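Local coordinates for sensor protein (Bacteroides thetaiotaomicron, PDB 2X7X) that binds beta-D-fructose in its periplasmic sensor domain, part of a membrane-spanning hybrid two-component protein that probably acts as a histidine kinase and transcription regulator, at residues A241-P246 with M271-V276; A194-I199 with G220-P225; A108-I113 with S140-E145; I113-G118 with F150-S155. One frame throughout, in Å; residues are numbered along the deposited sequence.

Contact 1 (A241-P246 with M271-V276); sequences ATFIYP and MNTAVV. With FRU (beta-D-fructofuranose), chain E; PO4 (phosphate ion), chain D.
Thr273 turns OG1 anti to its own backbone N (chi1 -177°), which carries the hydroxyl to the carbonyl of Ile244, while Val275, with CG1 between its backbone N and carbonyl carbon (chi1 75°), has CG2 anti to N and over a face of the Phe243 ring. Val275 lies on the antiparallel edge of a mixed sheet in a periplasmic binding protein fold, where strand 241-244 pairs with the outermost strand 275-277, and Thr273 in the stretch leading into it. Thr242 and Val276 form the hydrogen-bonded pair, with Thr242 N giving to Val276 O and Val276 N returning a bond to Thr242 O at 2.7 Å. Phe243 and Val275 are the non-hydrogen-bonded pair. One step further, Ile244 N reaches Ala274 O in a nearly straight bond (2.9 Å, 172° at the hydrogen). The Thr273 hydroxyl then takes over from the backbone, its OG1 donating to Ile244 O at 2.7 Å, tilted from the carbonyl plane.

The two sides of the pair differ. On one, Val275 CG2 makes a CH-pi contact 3.9 Å from the Phe243 ring centroid, and helix 110-124 packs against that ring through Ser116 and Val117. On the other, Ile244 crosses Val276 at about a right angle, both meeting Met284 of helix 281-304. Tyr245 leaves the strand toward the sugar, its OH bonded to Asp94. Beyond it Pro246 slides past Met271, CG of the proline lying 4.0 Å from CB of the methionine.

Contact 2 (A194-I199 with G220-P225); sequences AHNDRI and GIDALP. With FRU (beta-D-fructofuranose), chain E.
Fructose O3 is gripped from both segments: Asn196 ND2 donates to it at 2.8 Å, Arg198 NH1 adds a weak bond, and O3 in turn donates a hydrogen bond to Asp222 OD2, at a modelled separation too short to be taken literally. The other carboxylate oxygen, Asp222 OD1, accepts from fructose O4 at 2.5 Å, while Arg198 NH2 points almost straight at fructose O2 (2.7 Å, 170° at the hydrogen). The Asn196 and Asp222 side chains run side by side in the same direction, their amide and carboxylate planes 60° apart. Asn196 is steadied by an Asx motif, its OD1 accepting from Ile199 N at 2.7 Å, and ND2 is also hydrogen-bonded to Trp170 O. Glu171 makes a salt bridge with Arg198 NE.

These are the loops that follow strands 191-194 and 217-220, adjacent parallel strands whose C-terminal ends line the sugar cleft of this periplasmic binding protein domain. Behind the sugar-binding groups, Asp197 ties one loop to the other. Its OD2 accepts from Ala223 N at 2.7 Å on the syn side and also takes a bond from a water that accepts from Leu224 N, whereas OD1 is hydrogen-bonded to Thr242 OG1. Ile221 lays CB 3.3 Å from His195 O.

Contact 3 (A108-I113 with S140-E145); sequences ADNYEI and STPAME. With FRU (beta-D-fructofuranose), chain E.
Two helix N-termini meet beside the fructose cleft of this periplasmic binding protein domain: helix 110-124 begins just after strand 104-108, and helix 141-155 brings Pro142 to the sugar. Pro142 CG lies 3.4 Å from fructose O6. Pro142 CB packs against the amide of Asn110, 3.7 Å from OD1, the two side chains lying next to each other and pointing the same way. That amide is held by residues of the site on both of its polar atoms: Arg146 NE donates to OD1, and ND2 is hydrogen-bonded to Tyr245 OH. Asn110 thus probably helps, from the second shell, to place Arg146, which binds the fructose.

A turn further along the second helix, Glu145 leans on the start of the first. Its CB sits 3.6 Å from Tyr111 N, and the chain, extended beyond CG (chi2 162°), brings OE1 to within 3.6 Å of Asn110 CB. A water joins the two polar ends, donating to Glu145 OE1 and accepting from Asn110 ND2 at 3.2 Å. The neighbouring carboxylate is that of the N-cap residue Asp109, which crosses Glu145 at about a right angle with the planes 89° apart. Any mutual repulsion of the two acids is probably eased, since Lys96 forms a salt bridge with Glu145 OE2, and Asp109 faces the helix N-terminus. Asp109 OD2 accepts from Tyr111 N at 3.0 Å, the N-H arriving from above the carboxylate plane, with a weaker second bond from Glu112 N.

Contact 4 (I113-G118 with F150-S155); sequences IGRSVG and FMAAIS. With K (potassium ion), chain G.
Phe150 turns the edge of its ring to helix 113-118: CD1 comes 3.6 Å from Gly118 CA, with Gly118 N near the ring plane. The torsion chi1 (162°) swings the ring away from Phe150's own backbone N and along the neighbouring helix, where Val117 CG1 meets it obliquely at 4.3 Å from CD1. At the other end of the residue the backbones almost touch. Gly114 and Phe150 have their CA atoms 4.3 Å apart, and Phe150 CA makes a CA-H...O contact with Gly114 O.

One turn on, the Ala153 methyl points at the first helix and settles 3.4 Å from Arg115 O, also touching Gly118 CA. Ile154 adds its CG2 branch against the same glycine, at 3.8 Å from CA. Arg115 runs along the outside of the pair: its chain is extended from CG to NE, so the aliphatic part passes alongside Ala153 and the guanidinium approaches Ala152 CB obliquely. Farther out, Ile154 O binds a potassium ion, which Phe157 O, Ile160 O and two waters also coordinate.

With glycines at positions 114 and 118 the segment axes approach to 7.1 Å, crossing at -37° with both helices running the same way. This is close glycine-mediated packing of two helices, 110-124 and 141-155, in the alpha/beta architecture of a periplasmic binding protein, with Phe150 reaching on to strand 128-135.

Contacts 3 and 4 use the same two helices, 110-124 and 141-155, and share Ile113. Contact 3 is partly buried and polar at the cleft, whereas contact 4, whose centre lies about 17 Å from the centre of the chain, is buried and almost wholly apolar. Contact 2 is also buried, but its chemistry is that of sugar recognition by charged and amide groups. Contact 1 relies on backbone pairing at a sheet edge, where it is partly buried and has a second subunit within reach. It touches each of the other three, and Ile221 CD1 of contact 2 packs on Ile113 CG2. Contacts 1, 2 and 3 all touch the fructose.

Contact 1 (A241-P246 with M271-V276)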
# COMPACT_ATOMS: atom_id res chain seq x y z
N ALA A 241 5.61 -16.30 -0.92
CA ALA A 241 5.67 -15.16 -1.83
C ALA A 241 4.56 -15.23 -2.86
O ALA A 241 4.06 -16.31 -3.18
CB ALA A 241 7.05 -15.09 -2.54
N THR A 242 4.17 -14.08 -3.36
CA THR A 242 3.27 -14.00 -4.51
C THR A 242 3.57 -12.73 -5.30
O THR A 242 4.14 -11.79 -4.77
CB THR A 242 1.78 -14.13 -4.10
OG1 THR A 242 0.98 -14.17 -5.29
CG2 THR A 242 1.35 -12.96 -3.20
N PHE A 243 3.21 -12.73 -6.58
CA PHE A 243 3.54 -11.60 -7.45
C PHE A 243 2.30 -10.85 -7.85
O PHE A 243 1.27 -11.47 -8.14
CB PHE A 243 4.33 -12.07 -8.67
CG PHE A 243 5.73 -12.43 -8.35
CD1 PHE A 243 6.75 -11.51 -8.53
CD2 PHE A 243 6.03 -13.68 -7.79
CE1 PHE A 243 8.07 -11.83 -8.20
CE2 PHE A 243 7.32 -14.02 -7.46
CZ PHE A 243 8.35 -13.11 -7.66
N ILE A 244 2.39 -9.53 -7.82
CA ILE A 244 1.27 -8.68 -8.19
C ILE A 244 0.90 -8.91 -9.64
O ILE A 244 1.72 -8.69 -10.53
CB ILE A 244 1.59 -7.18 -7.96
CG1 ILE A 244 1.63 -6.88 -6.45
CG2 ILE A 244 0.57 -6.29 -8.70
CD1 ILE A 244 1.81 -5.41 -6.11
N TYR A 245 -0.31 -9.40 -9.88
CA TYR A 245 -0.85 -9.43 -11.23
C TYR A 245 -1.97 -8.41 -11.29
O TYR A 245 -3.10 -8.68 -10.85
CB TYR A 245 -1.33 -10.83 -11.62
CG TYR A 245 -1.60 -10.96 -13.11
CD1 TYR A 245 -0.59 -10.68 -14.05
CD2 TYR A 245 -2.85 -11.33 -13.58
CE1 TYR A 245 -0.82 -10.79 -15.43
CE2 TYR A 245 -3.09 -11.45 -14.95
CZ TYR A 245 -2.07 -11.17 -15.87
OH TYR A 245 -2.28 -11.28 -17.23
N PRO A 246 -1.65 -7.22 -11.81
CA PRO A 246 -2.53 -6.05 -11.62
C PRO A 246 -3.77 -6.08 -12.50
O PRO A 246 -3.71 -6.46 -13.68
CB PRO A 246 -1.63 -4.86 -11.99
CG PRO A 246 -0.61 -5.43 -12.95
CD PRO A 246 -0.43 -6.90 -12.57
N MET A 271 1.97 -3.40 -18.11
CA MET A 271 1.91 -3.06 -16.68
C MET A 271 2.96 -3.85 -15.87
O MET A 271 3.42 -4.91 -16.29
CB MET A 271 0.51 -3.31 -16.13
CG MET A 271 -0.59 -2.69 -16.97
SD MET A 271 -2.26 -2.82 -16.29
CE MET A 271 -2.77 -4.51 -16.68
N ASN A 272 3.33 -3.32 -14.71
CA ASN A 272 4.42 -3.91 -13.94
C ASN A 272 3.93 -4.85 -12.86
O ASN A 272 2.77 -4.79 -12.42
CB ASN A 272 5.29 -2.82 -13.31
CG ASN A 272 5.80 -1.82 -14.34
OD1 ASN A 272 6.46 -2.20 -15.31
ND2 ASN A 272 5.47 -0.54 -14.13
N THR A 273 4.83 -5.72 -12.43
CA THR A 273 4.59 -6.58 -11.28
C THR A 273 5.51 -6.17 -10.11
O THR A 273 6.36 -5.28 -10.25
CB THR A 273 4.76 -8.07 -11.66
OG1 THR A 273 4.44 -8.90 -10.54
CG2 THR A 273 6.19 -8.36 -12.13
N ALA A 274 5.31 -6.82 -8.96
CA ALA A 274 6.24 -6.75 -7.83
C ALA A 274 6.02 -7.98 -6.97
O ALA A 274 4.92 -8.53 -6.93
CB ALA A 274 6.03 -5.49 -7.01
N VAL A 275 7.08 -8.41 -6.30
CA VAL A 275 6.98 -9.50 -5.36
C VAL A 275 6.35 -8.99 -4.05
O VAL A 275 6.59 -7.85 -3.63
CB VAL A 275 8.36 -10.15 -5.10
CG1 VAL A 275 9.25 -9.27 -4.20
CG2 VAL A 275 8.21 -11.54 -4.52
N VAL A 276 5.53 -9.84 -3.44
CA VAL A 276 4.95 -9.59 -2.14
C VAL A 276 5.28 -10.77 -1.25
O VAL A 276 4.95 -11.90 -1.58
CB VAL A 276 3.43 -9.46 -2.22
CG1 VAL A 276 2.81 -9.33 -0.82
CG2 VAL A 276 3.03 -8.28 -3.10
C1 FRU E . -8.29 -14.58 -12.89
C2 FRU E . -7.07 -15.46 -13.12
C3 FRU E . -5.90 -15.06 -12.22
C4 FRU E . -4.71 -15.24 -13.15
C5 FRU E . -5.29 -14.72 -14.46
C6 FRU E . -4.59 -15.23 -15.72
O1 FRU E . -9.44 -15.20 -13.47
O2 FRU E . -7.45 -16.83 -12.95
O3 FRU E . -5.83 -15.84 -11.02
O4 FRU E . -3.56 -14.51 -12.71
O5 FRU E . -6.62 -15.25 -14.46
O6 FRU E . -5.15 -14.57 -16.88
P PO4 D . 10.19 -6.06 -6.99
O1 PO4 D . 11.47 -6.12 -7.78
O2 PO4 D . 10.49 -5.69 -5.56
O3 PO4 D . 9.29 -5.00 -7.56
O4 PO4 D . 9.50 -7.40 -7.05

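Contact 2 (A194-I199 with G220-P225)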
# COMPACT_ATOMS: atom_id res chain seq x y z
N ALA A 194 2.93 -22.16 -8.01
CA ALA A 194 1.53 -22.17 -8.39
C ALA A 194 1.25 -20.95 -9.24
O ALA A 194 1.66 -19.84 -8.88
CB ALA A 194 0.66 -22.17 -7.15
N HIS A 195 0.56 -21.13 -10.36
CA HIS A 195 0.32 -20.03 -11.32
C HIS A 195 -0.65 -18.97 -10.81
O HIS A 195 -0.67 -17.86 -11.33
CB HIS A 195 -0.11 -20.56 -12.70
CG HIS A 195 1.01 -21.11 -13.53
ND1 HIS A 195 0.93 -21.23 -14.91
CD2 HIS A 195 2.24 -21.56 -13.18
CE1 HIS A 195 2.06 -21.73 -15.37
NE2 HIS A 195 2.87 -21.95 -14.34
N ASN A 196 -1.46 -19.30 -9.81
CA ASN A 196 -2.19 -18.24 -9.11
C ASN A 196 -2.41 -18.52 -7.63
O ASN A 196 -2.08 -19.60 -7.14
CB ASN A 196 -3.49 -17.84 -9.82
CG ASN A 196 -4.62 -18.86 -9.65
OD1 ASN A 196 -4.48 -19.93 -9.02
ND2 ASN A 196 -5.76 -18.52 -10.22
N ASP A 197 -2.98 -17.53 -6.95
CA ASP A 197 -3.23 -17.58 -5.51
C ASP A 197 -4.47 -18.37 -5.16
O ASP A 197 -4.90 -18.34 -4.02
CB ASP A 197 -3.39 -16.16 -4.95
CG ASP A 197 -2.14 -15.32 -5.06
OD1 ASP A 197 -1.02 -15.88 -5.19
OD2 ASP A 197 -2.26 -14.09 -5.02
N ARG A 198 -5.06 -19.04 -6.15
CA ARG A 198 -6.14 -19.99 -5.88
C ARG A 198 -5.58 -21.43 -5.98
O ARG A 198 -5.90 -22.29 -5.16
CB ARG A 198 -7.31 -19.79 -6.84
CG ARG A 198 -8.11 -18.49 -6.60
CD ARG A 198 -9.44 -18.44 -7.41
NE ARG A 198 -9.28 -18.74 -8.86
CZ ARG A 198 -8.77 -17.90 -9.76
NH1 ARG A 198 -8.33 -16.69 -9.40
NH2 ARG A 198 -8.68 -18.28 -11.02
N ILE A 199 -4.72 -21.66 -6.97
CA ILE A 199 -3.95 -22.89 -7.01
C ILE A 199 -3.16 -23.08 -5.70
O ILE A 199 -3.16 -24.16 -5.10
CB ILE A 199 -3.04 -22.92 -8.26
CG1 ILE A 199 -3.89 -23.09 -9.53
CG2 ILE A 199 -2.04 -24.04 -8.19
CD1 ILE A 199 -3.25 -22.60 -10.81
N GLY A 220 2.95 -18.09 -5.38
CA GLY A 220 1.77 -17.92 -6.22
C GLY A 220 1.83 -16.62 -6.99
O GLY A 220 2.83 -15.90 -6.92
N ILE A 221 0.78 -16.32 -7.75
CA ILE A 221 0.70 -15.08 -8.52
C ILE A 221 -0.68 -14.48 -8.32
O ILE A 221 -1.66 -15.22 -8.20
CB ILE A 221 0.97 -15.32 -10.02
CG1 ILE A 221 2.35 -15.94 -10.24
CG2 ILE A 221 0.89 -14.01 -10.80
CD1 ILE A 221 2.58 -16.54 -11.62
N ASP A 222 -0.74 -13.15 -8.23
CA ASP A 222 -1.97 -12.35 -8.26
C ASP A 222 -1.87 -11.26 -7.21
O ASP A 222 -2.02 -10.07 -7.52
CB ASP A 222 -3.25 -13.17 -8.07
CG ASP A 222 -3.77 -13.80 -9.36
OD1 ASP A 222 -3.38 -13.38 -10.47
OD2 ASP A 222 -4.58 -14.74 -9.26
N ALA A 223 -1.62 -11.68 -5.96
CA ALA A 223 -1.44 -10.77 -4.82
C ALA A 223 -2.59 -9.78 -4.58
O ALA A 223 -2.34 -8.59 -4.37
CB ALA A 223 -0.10 -10.00 -4.95
N LEU A 224 -3.82 -10.26 -4.61
CA LEU A 224 -5.00 -9.42 -4.29
C LEU A 224 -5.09 -9.15 -2.80
O LEU A 224 -4.71 -9.99 -1.99
CB LEU A 224 -6.29 -10.11 -4.74
CG LEU A 224 -6.58 -10.36 -6.22
CD1 LEU A 224 -7.79 -11.29 -6.42
CD2 LEU A 224 -6.79 -9.04 -6.95
N PRO A 225 -5.60 -7.96 -2.42
CA PRO A 225 -5.97 -7.69 -1.02
C PRO A 225 -7.32 -8.32 -0.71
O PRO A 225 -7.93 -8.89 -1.60
CB PRO A 225 -6.08 -6.16 -0.98
CG PRO A 225 -6.44 -5.77 -2.39
CD PRO A 225 -5.76 -6.77 -3.29
C1 FRU E . -8.29 -14.58 -12.89
C2 FRU E . -7.07 -15.46 -13.12
C3 FRU E . -5.90 -15.06 -12.22
C4 FRU E . -4.71 -15.24 -13.15
C5 FRU E . -5.29 -14.72 -14.46
C6 FRU E . -4.59 -15.23 -15.72
O1 FRU E . -9.44 -15.20 -13.47
O2 FRU E . -7.45 -16.83 -12.95
O3 FRU E . -5.83 -15.84 -11.02
O4 FRU E . -3.56 -14.51 -12.71
O5 FRU E . -6.62 -15.25 -14.46
O6 FRU E . -5.15 -14.57 -16.88
O HOH W 1 -4.40 -13.00 -4.49

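Contact 3 (A108-I113 with S140-E145)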
# COMPACT_ATOMS: atom_id res chain seq x y z
N ALA A 108 -0.01 -7.21 -17.97
CA ALA A 108 1.30 -7.32 -17.36
C ALA A 108 2.08 -8.44 -18.04
O ALA A 108 1.48 -9.37 -18.56
CB ALA A 108 1.17 -7.57 -15.89
N ASP A 109 3.42 -8.35 -18.06
CA ASP A 109 4.23 -9.36 -18.76
C ASP A 109 4.32 -10.69 -17.99
O ASP A 109 5.04 -10.79 -16.99
CB ASP A 109 5.63 -8.85 -19.09
CG ASP A 109 6.38 -9.76 -20.06
OD1 ASP A 109 7.39 -9.30 -20.63
OD2 ASP A 109 5.96 -10.92 -20.27
N ASN A 110 3.62 -11.69 -18.48
CA ASN A 110 3.56 -12.97 -17.78
C ASN A 110 4.87 -13.73 -17.83
O ASN A 110 5.18 -14.50 -16.92
CB ASN A 110 2.36 -13.81 -18.25
CG ASN A 110 1.04 -13.29 -17.67
OD1 ASN A 110 0.72 -13.53 -16.52
ND2 ASN A 110 0.30 -12.54 -18.47
N TYR A 111 5.65 -13.51 -18.89
CA TYR A 111 6.93 -14.19 -19.05
C TYR A 111 7.88 -13.70 -17.96
O TYR A 111 8.53 -14.49 -17.27
CB TYR A 111 7.50 -13.93 -20.43
CG TYR A 111 8.77 -14.69 -20.77
CD1 TYR A 111 10.03 -14.20 -20.40
CD2 TYR A 111 8.72 -15.89 -21.48
CE1 TYR A 111 11.20 -14.89 -20.72
CE2 TYR A 111 9.89 -16.58 -21.80
CZ TYR A 111 11.12 -16.07 -21.42
OH TYR A 111 12.26 -16.75 -21.75
N GLU A 112 7.94 -12.38 -17.80
CA GLU A 112 8.77 -11.76 -16.79
C GLU A 112 8.38 -12.15 -15.37
O GLU A 112 9.24 -12.29 -14.50
CB GLU A 112 8.77 -10.25 -16.96
CG GLU A 112 9.76 -9.78 -18.01
CD GLU A 112 11.18 -10.30 -17.75
OE1 GLU A 112 11.82 -10.75 -18.72
OE2 GLU A 112 11.63 -10.26 -16.57
N ILE A 113 7.08 -12.33 -15.14
CA ILE A 113 6.60 -12.83 -13.85
C ILE A 113 7.14 -14.24 -13.58
O ILE A 113 7.63 -14.51 -12.49
CB ILE A 113 5.06 -12.74 -13.73
CG1 ILE A 113 4.66 -11.29 -13.62
CG2 ILE A 113 4.58 -13.48 -12.50
CD1 ILE A 113 3.21 -11.04 -13.85
N SER A 140 -4.03 -21.14 -22.34
CA SER A 140 -4.13 -19.69 -22.08
C SER A 140 -2.73 -19.08 -22.12
O SER A 140 -1.77 -19.74 -21.74
CB SER A 140 -4.81 -19.41 -20.73
OG SER A 140 -4.08 -19.96 -19.64
N THR A 141 -2.61 -17.84 -22.58
CA THR A 141 -1.27 -17.26 -22.73
C THR A 141 -0.55 -16.97 -21.40
O THR A 141 0.69 -17.05 -21.36
CB THR A 141 -1.19 -16.04 -23.72
OG1 THR A 141 -1.91 -14.91 -23.20
CG2 THR A 141 -1.72 -16.42 -25.10
N PRO A 142 -1.30 -16.67 -20.32
CA PRO A 142 -0.53 -16.51 -19.09
C PRO A 142 0.08 -17.83 -18.60
O PRO A 142 1.24 -17.84 -18.23
CB PRO A 142 -1.54 -15.92 -18.11
CG PRO A 142 -2.53 -15.23 -18.97
CD PRO A 142 -2.67 -16.13 -20.16
N ALA A 143 -0.66 -18.94 -18.65
CA ALA A 143 -0.06 -20.24 -18.24
C ALA A 143 1.19 -20.59 -19.07
O ALA A 143 2.19 -21.05 -18.52
CB ALA A 143 -1.08 -21.36 -18.31
N MET A 144 1.11 -20.39 -20.38
CA MET A 144 2.23 -20.64 -21.28
C MET A 144 3.46 -19.85 -20.84
O MET A 144 4.53 -20.43 -20.61
CB MET A 144 1.87 -20.23 -22.71
CG MET A 144 0.98 -21.20 -23.48
SD MET A 144 0.31 -20.48 -25.02
CE MET A 144 -0.87 -21.78 -25.40
N GLU A 145 3.29 -18.53 -20.75
CA GLU A 145 4.39 -17.62 -20.43
C GLU A 145 4.87 -17.81 -18.99
O GLU A 145 6.08 -17.92 -18.76
CB GLU A 145 4.00 -16.18 -20.73
CG GLU A 145 3.96 -15.89 -22.21
CD GLU A 145 3.19 -14.63 -22.58
OE1 GLU A 145 3.17 -13.65 -21.78
OE2 GLU A 145 2.59 -14.63 -23.68
C1 FRU E . -8.29 -14.58 -12.89
C2 FRU E . -7.07 -15.46 -13.12
C3 FRU E . -5.90 -15.06 -12.22
C4 FRU E . -4.71 -15.24 -13.15
C5 FRU E . -5.29 -14.72 -14.46
C6 FRU E . -4.59 -15.23 -15.72
O1 FRU E . -9.44 -15.20 -13.47
O2 FRU E . -7.45 -16.83 -12.95
O3 FRU E . -5.83 -15.84 -11.02
O4 FRU E . -3.56 -14.51 -12.71
O5 FRU E . -6.62 -15.25 -14.46
O6 FRU E . -5.15 -14.57 -16.88
O HOH W 2 1.59 -11.78 -21.29

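Contact 4 (I113-G118 with F150-S155)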
# COMPACT_ATOMS: atom_id res chain seq x y z
N ILE A 113 7.08 -12.33 -15.14
CA ILE A 113 6.60 -12.83 -13.85
C ILE A 113 7.14 -14.24 -13.58
O ILE A 113 7.63 -14.51 -12.49
CB ILE A 113 5.06 -12.74 -13.73
CG1 ILE A 113 4.66 -11.29 -13.62
CG2 ILE A 113 4.58 -13.48 -12.50
CD1 ILE A 113 3.21 -11.04 -13.85
N GLY A 114 7.08 -15.10 -14.59
CA GLY A 114 7.60 -16.45 -14.46
C GLY A 114 9.08 -16.39 -14.12
O GLY A 114 9.55 -17.06 -13.19
N ARG A 115 9.79 -15.57 -14.88
CA ARG A 115 11.21 -15.35 -14.68
C ARG A 115 11.48 -14.95 -13.24
O ARG A 115 12.29 -15.58 -12.57
CB ARG A 115 11.69 -14.28 -15.63
CG ARG A 115 13.16 -14.28 -15.89
CD ARG A 115 13.61 -12.85 -16.20
NE ARG A 115 14.89 -12.83 -16.86
CZ ARG A 115 15.10 -13.32 -18.08
NH1 ARG A 115 16.31 -13.26 -18.63
NH2 ARG A 115 14.08 -13.86 -18.75
N SER A 116 10.77 -13.92 -12.77
CA SER A 116 10.83 -13.49 -11.38
C SER A 116 10.54 -14.61 -10.37
O SER A 116 11.18 -14.68 -9.31
CB SER A 116 9.83 -12.38 -11.13
OG SER A 116 10.20 -11.22 -11.81
N VAL A 117 9.56 -15.46 -10.67
CA VAL A 117 9.22 -16.56 -9.79
C VAL A 117 10.38 -17.53 -9.72
O VAL A 117 10.77 -17.95 -8.64
CB VAL A 117 7.95 -17.28 -10.26
CG1 VAL A 117 7.88 -18.67 -9.65
CG2 VAL A 117 6.75 -16.50 -9.89
N GLY A 118 10.93 -17.90 -10.87
CA GLY A 118 12.09 -18.79 -10.89
C GLY A 118 13.28 -18.21 -10.14
O GLY A 118 13.95 -18.94 -9.40
N PHE A 150 9.70 -19.02 -16.29
CA PHE A 150 10.20 -19.76 -15.15
C PHE A 150 11.27 -20.76 -15.57
O PHE A 150 12.25 -20.94 -14.84
CB PHE A 150 9.03 -20.47 -14.47
CG PHE A 150 9.44 -21.58 -13.57
CD1 PHE A 150 10.00 -21.31 -12.33
CD2 PHE A 150 9.24 -22.89 -13.95
CE1 PHE A 150 10.36 -22.34 -11.49
CE2 PHE A 150 9.61 -23.93 -13.12
CZ PHE A 150 10.17 -23.66 -11.89
N MET A 151 11.07 -21.41 -16.71
CA MET A 151 12.08 -22.33 -17.25
C MET A 151 13.34 -21.57 -17.67
O MET A 151 14.46 -22.06 -17.49
CB MET A 151 11.55 -23.16 -18.42
CG MET A 151 10.49 -24.20 -18.03
SD MET A 151 10.90 -25.26 -16.62
CE MET A 151 11.70 -26.66 -17.40
N ALA A 152 13.16 -20.36 -18.20
CA ALA A 152 14.31 -19.57 -18.64
C ALA A 152 15.21 -19.23 -17.45
O ALA A 152 16.43 -19.37 -17.53
CB ALA A 152 13.86 -18.30 -19.37
N ALA A 153 14.59 -18.81 -16.35
CA ALA A 153 15.29 -18.43 -15.14
C ALA A 153 16.03 -19.60 -14.53
O ALA A 153 17.22 -19.48 -14.23
CB ALA A 153 14.31 -17.84 -14.11
N ILE A 154 15.37 -20.73 -14.36
CA ILE A 154 15.98 -21.82 -13.62
C ILE A 154 16.96 -22.65 -14.45
O ILE A 154 17.62 -23.56 -13.92
CB ILE A 154 14.96 -22.73 -12.89
CG1 ILE A 154 14.18 -23.57 -13.90
CG2 ILE A 154 14.04 -21.90 -12.00
CD1 ILE A 154 13.70 -24.90 -13.34
N SER A 155 17.07 -22.34 -15.74
CA SER A 155 18.08 -22.98 -16.60
C SER A 155 19.47 -22.55 -16.17
O SER A 155 20.42 -23.31 -16.30
CB SER A 155 17.85 -22.67 -18.08
OG SER A 155 17.82 -21.28 -18.30
K K G . 17.93 -26.25 -13.97
O HOH W 3 15.83 -26.80 -15.55
O HOH W 4 20.34 -25.57 -15.56